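Local coordinates for putative polysaccharide biosynthesis protein with aminopeptidase-like domain (PDB 3K9T) that probably serves in the biosynthesis of modified polysaccharides, binding one zinc ion per subunit of a homotrimer, and is not expected to be an active peptidase, at residues V96-V101 / T130-E135; V67-N72 / L162-L167; D110-Y115 / E135-S140. One frame throughout, in Å; residues are numbered along the deposited sequence.

Contact 1: residues V96-V101 / T130-E135; sequences VMSYSV and TSYYKE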
loop_
_atom_site.group_PDB
_atom_site.type_symbol
_atom_site.label_atom_id
_atom_site.label_comp_id
_atom_site.label_asym_id
_atom_site.label_seq_id
_atom_site.Cartn_x
_atom_site.Cartn_y
_atom_site.Cartn_z
ATOM N N VAL A 96 38.651 -9.369 -31.280
ATOM C CA VAL A 96 39.371 -8.103 -31.122
ATOM C C VAL A 96 38.604 -7.183 -30.188
ATOM O O VAL A 96 37.386 -7.050 -30.298
ATOM C CB VAL A 96 39.598 -7.352 -32.470
ATOM C CG1 VAL A 96 40.244 -5.982 -32.223
ATOM C CG2 VAL A 96 40.485 -8.153 -33.373
HETATM N N MSE A 97 39.342 -6.560 -29.269
HETATM C CA MSE A 97 38.797 -5.581 -28.342
HETATM C C MSE A 97 38.410 -4.329 -29.150
HETATM O O MSE A 97 39.227 -3.767 -29.885
HETATM C CB MSE A 97 39.831 -5.273 -27.266
HETATM C CG MSE A 97 39.407 -4.229 -26.223
HETATM SE SE MSE A 97 40.950 -3.672 -25.172
HETATM C CE MSE A 97 41.103 -5.290 -24.083
ATOM N N SER A 98 37.151 -3.914 -29.031
ATOM C CA SER A 98 36.632 -2.831 -29.850
ATOM C C SER A 98 37.422 -1.574 -29.536
ATOM O O SER A 98 37.682 -1.286 -28.379
ATOM C CB SER A 98 35.139 -2.613 -29.596
ATOM O OG SER A 98 34.538 -1.837 -30.620
ATOM N N TYR A 99 37.769 -0.840 -30.587
ATOM C CA TYR A 99 38.591 0.364 -30.532
ATOM C C TYR A 99 40.079 0.049 -30.365
ATOM O O TYR A 99 40.852 0.943 -30.013
ATOM C CB TYR A 99 38.070 1.414 -29.513
ATOM C CG TYR A 99 37.190 2.490 -30.138
ATOM C CD1 TYR A 99 36.011 2.151 -30.810
ATOM C CD2 TYR A 99 37.532 3.836 -30.075
ATOM C CE1 TYR A 99 35.191 3.119 -31.385
ATOM C CE2 TYR A 99 36.707 4.828 -30.685
ATOM C CZ TYR A 99 35.546 4.457 -31.340
ATOM O OH TYR A 99 34.709 5.401 -31.919
ATOM N N SER A 100 40.495 -1.185 -30.665
ATOM C CA SER A 100 41.914 -1.545 -30.562
ATOM C C SER A 100 42.786 -0.677 -31.476
ATOM O O SER A 100 42.546 -0.577 -32.683
ATOM C CB SER A 100 42.182 -3.035 -30.886
ATOM O OG SER A 100 41.909 -3.894 -29.779
ATOM N N VAL A 101 43.798 -0.056 -30.883
ATOM C CA VAL A 101 44.813 0.695 -31.638
ATOM C C VAL A 101 45.515 -0.266 -32.618
ATOM O O VAL A 101 45.572 -1.450 -32.367
ATOM C CB VAL A 101 45.800 1.377 -30.664
ATOM C CG1 VAL A 101 45.051 2.427 -29.822
ATOM C CG2 VAL A 101 46.460 0.343 -29.753
ATOM N N THR A 130 35.775 -3.954 -24.932
ATOM C CA THR A 130 35.869 -2.674 -25.618
ATOM C C THR A 130 36.872 -1.770 -24.888
ATOM O O THR A 130 37.179 -1.981 -23.718
ATOM C CB THR A 130 34.515 -1.910 -25.649
ATOM O OG1 THR A 130 34.216 -1.425 -24.340
ATOM C CG2 THR A 130 33.374 -2.783 -26.167
ATOM N N SER A 131 37.370 -0.754 -25.578
ATOM C CA SER A 131 38.245 0.226 -24.952
ATOM C C SER A 131 38.050 1.535 -25.663
ATOM O O SER A 131 38.928 2.015 -26.344
ATOM C CB SER A 131 39.712 -0.203 -25.022
ATOM O OG SER A 131 40.515 0.741 -24.323
ATOM N N TYR A 132 36.872 2.105 -25.510
ATOM C CA TYR A 132 36.504 3.269 -26.302
ATOM C C TYR A 132 37.280 4.514 -25.949
ATOM O O TYR A 132 37.666 5.287 -26.835
ATOM C CB TYR A 132 35.020 3.581 -26.146
ATOM C CG TYR A 132 34.090 2.479 -26.593
ATOM C CD1 TYR A 132 34.365 1.718 -27.723
ATOM C CD2 TYR A 132 32.911 2.225 -25.901
ATOM C CE1 TYR A 132 33.501 0.709 -28.138
ATOM C CE2 TYR A 132 32.042 1.212 -26.302
ATOM C CZ TYR A 132 32.337 0.468 -27.422
ATOM O OH TYR A 132 31.472 -0.510 -27.835
ATOM N N TYR A 133 37.543 4.697 -24.670
ATOM C CA TYR A 133 37.996 5.995 -24.210
ATOM C C TYR A 133 39.436 6.075 -23.649
ATOM O O TYR A 133 39.928 7.168 -23.426
ATOM C CB TYR A 133 36.921 6.556 -23.257
ATOM C CG TYR A 133 35.531 6.695 -23.925
ATOM C CD1 TYR A 133 35.295 7.641 -24.946
ATOM C CD2 TYR A 133 34.456 5.887 -23.527
ATOM C CE1 TYR A 133 34.037 7.759 -25.562
ATOM C CE2 TYR A 133 33.190 6.006 -24.138
ATOM C CZ TYR A 133 32.997 6.945 -25.145
ATOM O OH TYR A 133 31.765 7.035 -25.724
ATOM N N LYS A 134 40.098 4.941 -23.422
ATOM C CA LYS A 134 41.535 4.922 -23.149
ATOM C C LYS A 134 42.134 4.128 -24.333
ATOM O O LYS A 134 41.558 3.139 -24.777
ATOM C CB LYS A 134 41.845 4.293 -21.783
ATOM N N GLU A 135 43.246 4.589 -24.895
ATOM C CA GLU A 135 43.887 3.851 -25.989
ATOM C C GLU A 135 44.423 2.519 -25.481
ATOM O O GLU A 135 45.009 2.448 -24.410
ATOM C CB GLU A 135 44.998 4.657 -26.633
ATOM C CG GLU A 135 44.468 5.683 -27.602
ATOM C CD GLU A 135 45.548 6.620 -28.142
ATOM O OE1 GLU A 135 46.749 6.308 -28.004
ATOM O OE2 GLU A 135 45.181 7.668 -28.720
#

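Contact 2: residues V67-N72 / L162-L167; sequences VPKEWN and LEDGSL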
loop_
_atom_site.group_PDB
_atom_site.type_symbol
_atom_site.label_atom_id
_atom_site.label_comp_id
_atom_site.label_asym_id
_atom_site.label_seq_id
_atom_site.Cartn_x
_atom_site.Cartn_y
_atom_site.Cartn_z
ATOM N N VAL A 67 32.253 13.742 -28.880
ATOM C CA VAL A 67 32.144 12.694 -29.888
ATOM C C VAL A 67 33.548 12.112 -30.166
ATOM O O VAL A 67 34.460 12.821 -30.590
ATOM C CB VAL A 67 31.478 13.218 -31.184
ATOM C CG1 VAL A 67 31.581 12.187 -32.344
ATOM C CG2 VAL A 67 30.022 13.572 -30.927
ATOM N N PRO A 68 33.725 10.812 -29.921
ATOM C CA PRO A 68 35.068 10.203 -30.101
ATOM C C PRO A 68 35.615 10.173 -31.534
ATOM O O PRO A 68 34.917 10.498 -32.483
ATOM C CB PRO A 68 34.859 8.756 -29.649
ATOM C CG PRO A 68 33.397 8.463 -29.938
ATOM C CD PRO A 68 32.669 9.801 -29.709
ATOM N N LYS A 69 36.874 9.772 -31.654
ATOM C CA LYS A 69 37.464 9.449 -32.941
ATOM C C LYS A 69 36.733 8.255 -33.527
ATOM O O LYS A 69 36.100 7.462 -32.816
ATOM C CB LYS A 69 38.949 9.114 -32.822
ATOM C CG LYS A 69 39.789 10.327 -32.456
ATOM C CD LYS A 69 41.302 10.115 -32.540
ATOM C CE LYS A 69 42.016 11.412 -32.156
ATOM N NZ LYS A 69 42.982 11.857 -33.194
ATOM N N GLU A 70 36.816 8.144 -34.847
ATOM C CA GLU A 70 36.183 7.062 -35.539
ATOM C C GLU A 70 37.149 5.900 -35.611
ATOM O O GLU A 70 38.335 6.088 -35.908
ATOM C CB GLU A 70 35.755 7.511 -36.946
ATOM C CG GLU A 70 35.164 6.373 -37.756
ATOM C CD GLU A 70 34.641 6.787 -39.102
ATOM O OE1 GLU A 70 34.236 7.966 -39.297
ATOM O OE2 GLU A 70 34.607 5.889 -39.964
ATOM N N TRP A 71 36.621 4.702 -35.377
ATOM C CA TRP A 71 37.406 3.460 -35.396
ATOM C C TRP A 71 36.951 2.572 -36.544
ATOM O O TRP A 71 35.738 2.455 -36.813
ATOM C CB TRP A 71 37.234 2.699 -34.073
ATOM C CG TRP A 71 38.064 1.460 -33.946
ATOM C CD1 TRP A 71 39.426 1.399 -33.844
ATOM C CD2 TRP A 71 37.603 0.107 -33.908
ATOM N NE1 TRP A 71 39.839 0.093 -33.745
ATOM C CE2 TRP A 71 38.738 -0.720 -33.780
ATOM C CE3 TRP A 71 36.340 -0.490 -33.964
ATOM C CZ2 TRP A 71 38.646 -2.110 -33.709
ATOM C CZ3 TRP A 71 36.249 -1.878 -33.873
ATOM C CH2 TRP A 71 37.395 -2.669 -33.744
ATOM N N ASN A 72 37.927 1.936 -37.201
ATOM C CA ASN A 72 37.665 0.981 -38.278
ATOM C C ASN A 72 38.641 -0.173 -38.232
ATOM O O ASN A 72 39.722 -0.023 -37.677
ATOM C CB ASN A 72 37.723 1.666 -39.627
ATOM C CG ASN A 72 36.453 2.411 -39.923
ATOM O OD1 ASN A 72 35.402 1.793 -40.185
ATOM N ND2 ASN A 72 36.515 3.747 -39.850
ATOM N N LEU A 162 42.235 4.664 -36.035
ATOM C CA LEU A 162 41.574 5.450 -34.998
ATOM C C LEU A 162 41.925 6.904 -35.322
ATOM O O LEU A 162 43.027 7.385 -35.024
ATOM C CB LEU A 162 42.076 5.019 -33.624
ATOM C CG LEU A 162 41.370 5.512 -32.361
ATOM C CD1 LEU A 162 39.865 5.304 -32.390
ATOM C CD2 LEU A 162 41.983 4.809 -31.144
ATOM N N GLU A 163 40.985 7.586 -35.969
ATOM C CA GLU A 163 41.220 8.892 -36.555
ATOM C C GLU A 163 39.980 9.712 -36.395
ATOM O O GLU A 163 38.892 9.159 -36.244
ATOM C CB GLU A 163 41.475 8.750 -38.071
ATOM C CG GLU A 163 42.751 8.002 -38.492
ATOM C CD GLU A 163 44.033 8.589 -37.881
ATOM O OE1 GLU A 163 44.071 9.821 -37.624
ATOM O OE2 GLU A 163 45.002 7.814 -37.659
ATOM N N ASP A 164 40.146 11.031 -36.434
ATOM C CA ASP A 164 39.018 11.948 -36.455
ATOM C C ASP A 164 38.176 11.521 -37.616
ATOM O O ASP A 164 38.702 11.242 -38.679
ATOM C CB ASP A 164 39.471 13.400 -36.679
ATOM C CG ASP A 164 39.956 14.076 -35.406
ATOM O OD1 ASP A 164 39.903 13.468 -34.307
ATOM O OD2 ASP A 164 40.361 15.250 -35.505
ATOM N N GLY A 165 36.870 11.431 -37.394
ATOM C CA GLY A 165 35.930 10.985 -38.422
ATOM C C GLY A 165 34.550 11.498 -38.045
ATOM O O GLY A 165 34.356 12.709 -37.765
ATOM N N SER A 166 33.586 10.584 -38.019
ATOM C CA SER A 166 32.279 10.924 -37.518
ATOM C C SER A 166 31.509 9.737 -36.977
ATOM O O SER A 166 31.767 8.574 -37.339
ATOM C CB SER A 166 31.466 11.604 -38.612
ATOM O OG SER A 166 31.374 10.752 -39.721
ATOM N N LEU A 167 30.546 10.073 -36.112
ATOM C CA LEU A 167 29.689 9.112 -35.440
ATOM C C LEU A 167 28.350 9.041 -36.169
ATOM O O LEU A 167 27.671 10.061 -36.333
ATOM C CB LEU A 167 29.473 9.525 -33.967
ATOM C CG LEU A 167 28.542 8.675 -33.082
ATOM C CD1 LEU A 167 29.038 8.645 -31.641
ATOM C CD2 LEU A 167 27.144 9.161 -33.155
HETATM O O HOH W 1 43.080 12.030 -35.926
#

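Contact 3: residues D110-Y115 / E135-S140; sequences DELKPY and ENWGFS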
loop_
_atom_site.group_PDB
_atom_site.type_symbol
_atom_site.label_atom_id
_atom_site.label_comp_id
_atom_site.label_asym_id
_atom_site.label_seq_id
_atom_site.Cartn_x
_atom_site.Cartn_y
_atom_site.Cartn_z
ATOM N N ASP A 110 54.659 -15.106 -23.564
ATOM C CA ASP A 110 54.668 -14.364 -22.303
ATOM C C ASP A 110 54.457 -12.856 -22.463
ATOM O O ASP A 110 53.915 -12.212 -21.555
ATOM C CB ASP A 110 55.960 -14.621 -21.555
ATOM C CG ASP A 110 56.114 -16.067 -21.171
ATOM O OD1 ASP A 110 55.127 -16.659 -20.673
ATOM O OD2 ASP A 110 57.220 -16.612 -21.378
ATOM N N GLU A 111 54.877 -12.297 -23.601
ATOM C CA GLU A 111 54.692 -10.856 -23.847
ATOM C C GLU A 111 53.271 -10.621 -24.375
ATOM O O GLU A 111 52.695 -9.577 -24.109
ATOM C CB GLU A 111 55.750 -10.253 -24.811
ATOM C CG GLU A 111 56.955 -11.121 -25.098
ATOM C CD GLU A 111 58.096 -10.404 -25.830
ATOM O OE1 GLU A 111 58.870 -9.663 -25.176
ATOM O OE2 GLU A 111 58.257 -10.631 -27.053
ATOM N N LEU A 112 52.726 -11.591 -25.114
ATOM C CA LEU A 112 51.358 -11.511 -25.643
ATOM C C LEU A 112 50.289 -11.683 -24.549
ATOM O O LEU A 112 49.292 -10.935 -24.518
ATOM C CB LEU A 112 51.135 -12.568 -26.738
ATOM C CG LEU A 112 49.889 -12.520 -27.642
ATOM C CD1 LEU A 112 49.717 -11.178 -28.357
ATOM C CD2 LEU A 112 49.955 -13.652 -28.664
ATOM N N LYS A 113 50.529 -12.643 -23.644
ATOM C CA LYS A 113 49.557 -13.049 -22.601
ATOM C C LYS A 113 48.797 -11.899 -21.917
ATOM O O LYS A 113 47.581 -11.984 -21.746
ATOM C CB LYS A 113 50.207 -13.953 -21.547
ATOM C CG LYS A 113 50.341 -15.437 -21.942
ATOM C CD LYS A 113 50.797 -16.283 -20.731
ATOM C CE LYS A 113 51.155 -17.729 -21.112
ATOM N NZ LYS A 113 51.420 -18.602 -19.921
ATOM N N PRO A 114 49.489 -10.809 -21.555
ATOM C CA PRO A 114 48.745 -9.749 -20.878
ATOM C C PRO A 114 47.657 -9.093 -21.739
ATOM O O PRO A 114 46.703 -8.582 -21.175
ATOM C CB PRO A 114 49.836 -8.738 -20.483
ATOM C CG PRO A 114 51.094 -9.460 -20.640
ATOM C CD PRO A 114 50.890 -10.427 -21.739
ATOM N N TYR A 115 47.795 -9.142 -23.069
ATOM C CA TYR A 115 46.776 -8.600 -23.994
ATOM C C TYR A 115 45.715 -9.633 -24.447
ATOM O O TYR A 115 44.861 -9.315 -25.263
ATOM C CB TYR A 115 47.444 -8.018 -25.236
ATOM C CG TYR A 115 48.467 -6.974 -24.916
ATOM C CD1 TYR A 115 49.781 -7.329 -24.609
ATOM C CD2 TYR A 115 48.123 -5.617 -24.914
ATOM C CE1 TYR A 115 50.716 -6.355 -24.311
ATOM C CE2 TYR A 115 49.041 -4.639 -24.639
ATOM C CZ TYR A 115 50.335 -5.008 -24.328
ATOM O OH TYR A 115 51.249 -4.030 -24.033
ATOM N N GLU A 135 43.246 4.589 -24.895
ATOM C CA GLU A 135 43.887 3.851 -25.989
ATOM C C GLU A 135 44.423 2.519 -25.481
ATOM O O GLU A 135 45.009 2.448 -24.410
ATOM C CB GLU A 135 44.998 4.657 -26.633
ATOM C CG GLU A 135 44.468 5.683 -27.602
ATOM C CD GLU A 135 45.548 6.620 -28.142
ATOM O OE1 GLU A 135 46.749 6.308 -28.004
ATOM O OE2 GLU A 135 45.181 7.668 -28.720
ATOM N N ASN A 136 44.226 1.468 -26.265
ATOM C CA ASN A 136 44.541 0.119 -25.825
ATOM C C ASN A 136 44.351 -0.881 -26.977
ATOM O O ASN A 136 43.940 -0.486 -28.084
ATOM C CB ASN A 136 43.606 -0.229 -24.666
ATOM C CG ASN A 136 44.095 -1.407 -23.830
ATOM O OD1 ASN A 136 45.245 -1.857 -23.957
ATOM N ND2 ASN A 136 43.202 -1.930 -22.974
ATOM N N TRP A 137 44.692 -2.152 -26.740
ATOM C CA TRP A 137 44.437 -3.211 -27.709
ATOM C C TRP A 137 44.349 -4.595 -27.054
ATOM O O TRP A 137 45.035 -4.891 -26.088
ATOM C CB TRP A 137 45.460 -3.211 -28.868
ATOM C CG TRP A 137 46.861 -3.601 -28.522
ATOM C CD1 TRP A 137 47.843 -2.772 -28.103
ATOM C CD2 TRP A 137 47.443 -4.913 -28.589
ATOM N NE1 TRP A 137 48.995 -3.478 -27.881
ATOM C CE2 TRP A 137 48.781 -4.795 -28.181
ATOM C CE3 TRP A 137 46.961 -6.173 -28.943
ATOM C CZ2 TRP A 137 49.655 -5.888 -28.119
ATOM C CZ3 TRP A 137 47.843 -7.273 -28.889
ATOM C CH2 TRP A 137 49.170 -7.115 -28.478
ATOM N N GLY A 138 43.497 -5.454 -27.585
ATOM C CA GLY A 138 43.368 -6.781 -27.017
ATOM C C GLY A 138 42.815 -7.827 -27.957
ATOM O O GLY A 138 42.189 -7.507 -28.965
ATOM N N PHE A 139 43.088 -9.082 -27.632
ATOM C CA PHE A 139 42.496 -10.201 -28.322
ATOM C C PHE A 139 41.736 -11.041 -27.297
ATOM O O PHE A 139 42.235 -11.274 -26.165
ATOM C CB PHE A 139 43.547 -11.088 -28.986
ATOM C CG PHE A 139 44.107 -10.540 -30.258
ATOM C CD1 PHE A 139 43.493 -10.809 -31.479
ATOM C CD2 PHE A 139 45.228 -9.723 -30.242
ATOM C CE1 PHE A 139 44.000 -10.298 -32.665
ATOM C CE2 PHE A 139 45.750 -9.208 -31.425
ATOM C CZ PHE A 139 45.136 -9.494 -32.636
ATOM N N SER A 140 40.547 -11.509 -27.697
ATOM C CA SER A 140 39.789 -12.453 -26.906
ATOM C C SER A 140 39.863 -13.847 -27.530
ATOM O O SER A 140 39.928 -13.982 -28.743
ATOM C CB SER A 140 38.349 -11.999 -26.847
ATOM O OG SER A 140 38.200 -10.940 -25.942
#

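Contact 1: residues V96-V101 / T130-E135
Tyr99 and Tyr132 meet as an offset edge-to-face (T-shaped) pair: the ring planes stand at 80° and the centroids lie 5.3 Å apart. The edge of Tyr132 is turned to the face of Tyr99, and the closest carbons are the two CD1 atoms, Tyr99 CD1 to Tyr132 CD1 at 3.5 Å. Along the same rim of Tyr132, CE1 reaches Ser98 OG, a hydroxyl whose polar partner is Ser32 OG. The backbones are joined by a single bridge between Ser98 and Thr130, and Ser131 N donates to Ser98 O at 2.9 Å; the N-H...O angle of 142° shows a bent bond, although the donor sits nearly on the carbonyl axis. The same oxygen receives a CA-H...O contact from Thr130. This is the dense part. Here the selenomethionine Met97 runs out beside Thr130, extended through chi1 and chi2, which carries SE to 3.7 Å from Ser131 CB; only CE is turned aside by chi3.

Toward Glu135 the contact thins. Val101 CG1 meets Glu135 CB at 3.9 Å, the two side chains crossing at about a right angle, and the glutamate is exposed. Ser131 OG turns to its own segment, bonding Lys134 O.

Residues 97-100 form a type II beta turn, and Tyr99 takes its third position with positive phi (77°). Ser100 OG also bonds Met97 O, 2.7 Å away, supplementing the weak backbone bond across the turn. Both loops belong to the insert and border the zinc site of the aminopeptidase-like region: the side chain of Thr130 is about 8 Å from the zinc ion, and that of Tyr132 about 6 Å from the side chain of the zinc ligand His190.

Contact 2: residues V67-N72 / L162-L167
The backbones of Glu70 and Glu163 form an antiparallel hydrogen-bonded pair. Glu70 N donates to Glu163 O at 2.7 Å, and Glu163 N returns a straighter bond to Glu70 O at 3.0 Å (N-H...O 168°). Trp71 and Leu162 follow as the non-hydrogen-bonded pair, with Leu162 CA also making a CA-H...O contact to Glu70 O.

The carboxylate of Glu70 supplies a third direct bond. The side chain is extended, with CG anti to the backbone N (chi1 176°), and spans the bend at Gly165; its OE1 accepts Ser166 N at 3.0 Å through the anti lone pair, almost straight at 170°. Asn72 ND2 holds OE2, and Arg39 adds a salt bridge to that oxygen, so both ends of the carboxylate are fixed.

Charge pairing on the exposed side is looser. Lys69 NZ lies 3.6 Å from Asp164 OD1, a long salt bridge. One water ties the group together, accepting from Lys69 NZ at 2.7 Å and from Asp164 N while donating to Glu163 OE1.

Apolar contacts lie at two separate places. Leu162 CD1 reaches Lys69 CB at 3.9 Å and also touches Trp71 CB; Val67 CG1 packs on Leu167 CB at 3.8 Å, with Pro68 nearby.

The pair thus joins the start of strand 70-79 to the end of strand 153-163, at the turn into strand 166-174, where the antiparallel sheet of the insert gives way to the large mixed sheet. Helix 229-237 packs on Val67, Pro68 and Leu167, while Trp71 stacks with Tyr99.

Contact 3: residues D110-Y115 / E135-S140
Tyr115 and Trp137 lie face on face in an offset stack, planes only 7° apart and the centroids of the phenol and the indole six-membered ring separated by 4.1 Å. Trp137 CZ2 sits 3.5 Å above the centre of the tyrosine ring. Tyr115 CD2 rests over the indole near its rim, 3.4 Å from Trp137 CE2, and Tyr115 CB adds a CH-pi contact to the same indole face. At the edges, Trp137 O and the helix carbonyls Glu111 O and Leu112 O lie in the plane of the tyrosine ring, Trp137 O 3.4 Å from Tyr115 CD2. Leu112 CD1 approaches the indole edge at Trp137 CH2, 4.1 Å away, and Phe139 CD2 lies in the indole plane as well.

The indole reaches this place because Trp137 CG stands between its backbone N and carbonyl carbon (chi1 69°).

A single backbone bond joins the segments: Phe139 N donates to Tyr115 O at 3.0 Å, nearly straight at 170°. Gly138 CA makes a CA-H...O contact with the same oxygen. The bond is part of the short parallel pairing of 116-117 with 139-140, where Phe139 also bonds His117.

Trp137 rests on strands 153-163 and 103-108, with Tyr115 stacked on one face and Leu112 at its edge. With one hydrogen bond against a broad ring overlap and no charged pair, the contact probably rests mainly on dispersion and apolar burial, the direct bond probably fixing the register.

In the fold
Contacts 1 and 3 lie in the insert; contact 2 joins its two ends and runs just past it. Contact 3 is buried and almost wholly aromatic and apolar; contacts 1 and 2 are partly buried, the first mixing rings with a lone backbone bridge, the second built from strand pairing and carboxylates, with an exposed, water-linked charged edge. Contact 1 joins the other two: Tyr99 OH meets Lys69 O and Ser100 O meets Trp71 NE1 of contact 2, while Val101 N bonds Asn136 O and Met97 N bonds Gly138 O of contact 3. Contacts 2 and 3 do not touch. Strand 153-163 ends in contact 2 and is touched from contacts 1 and 3; contact 1 alone borders the zinc site.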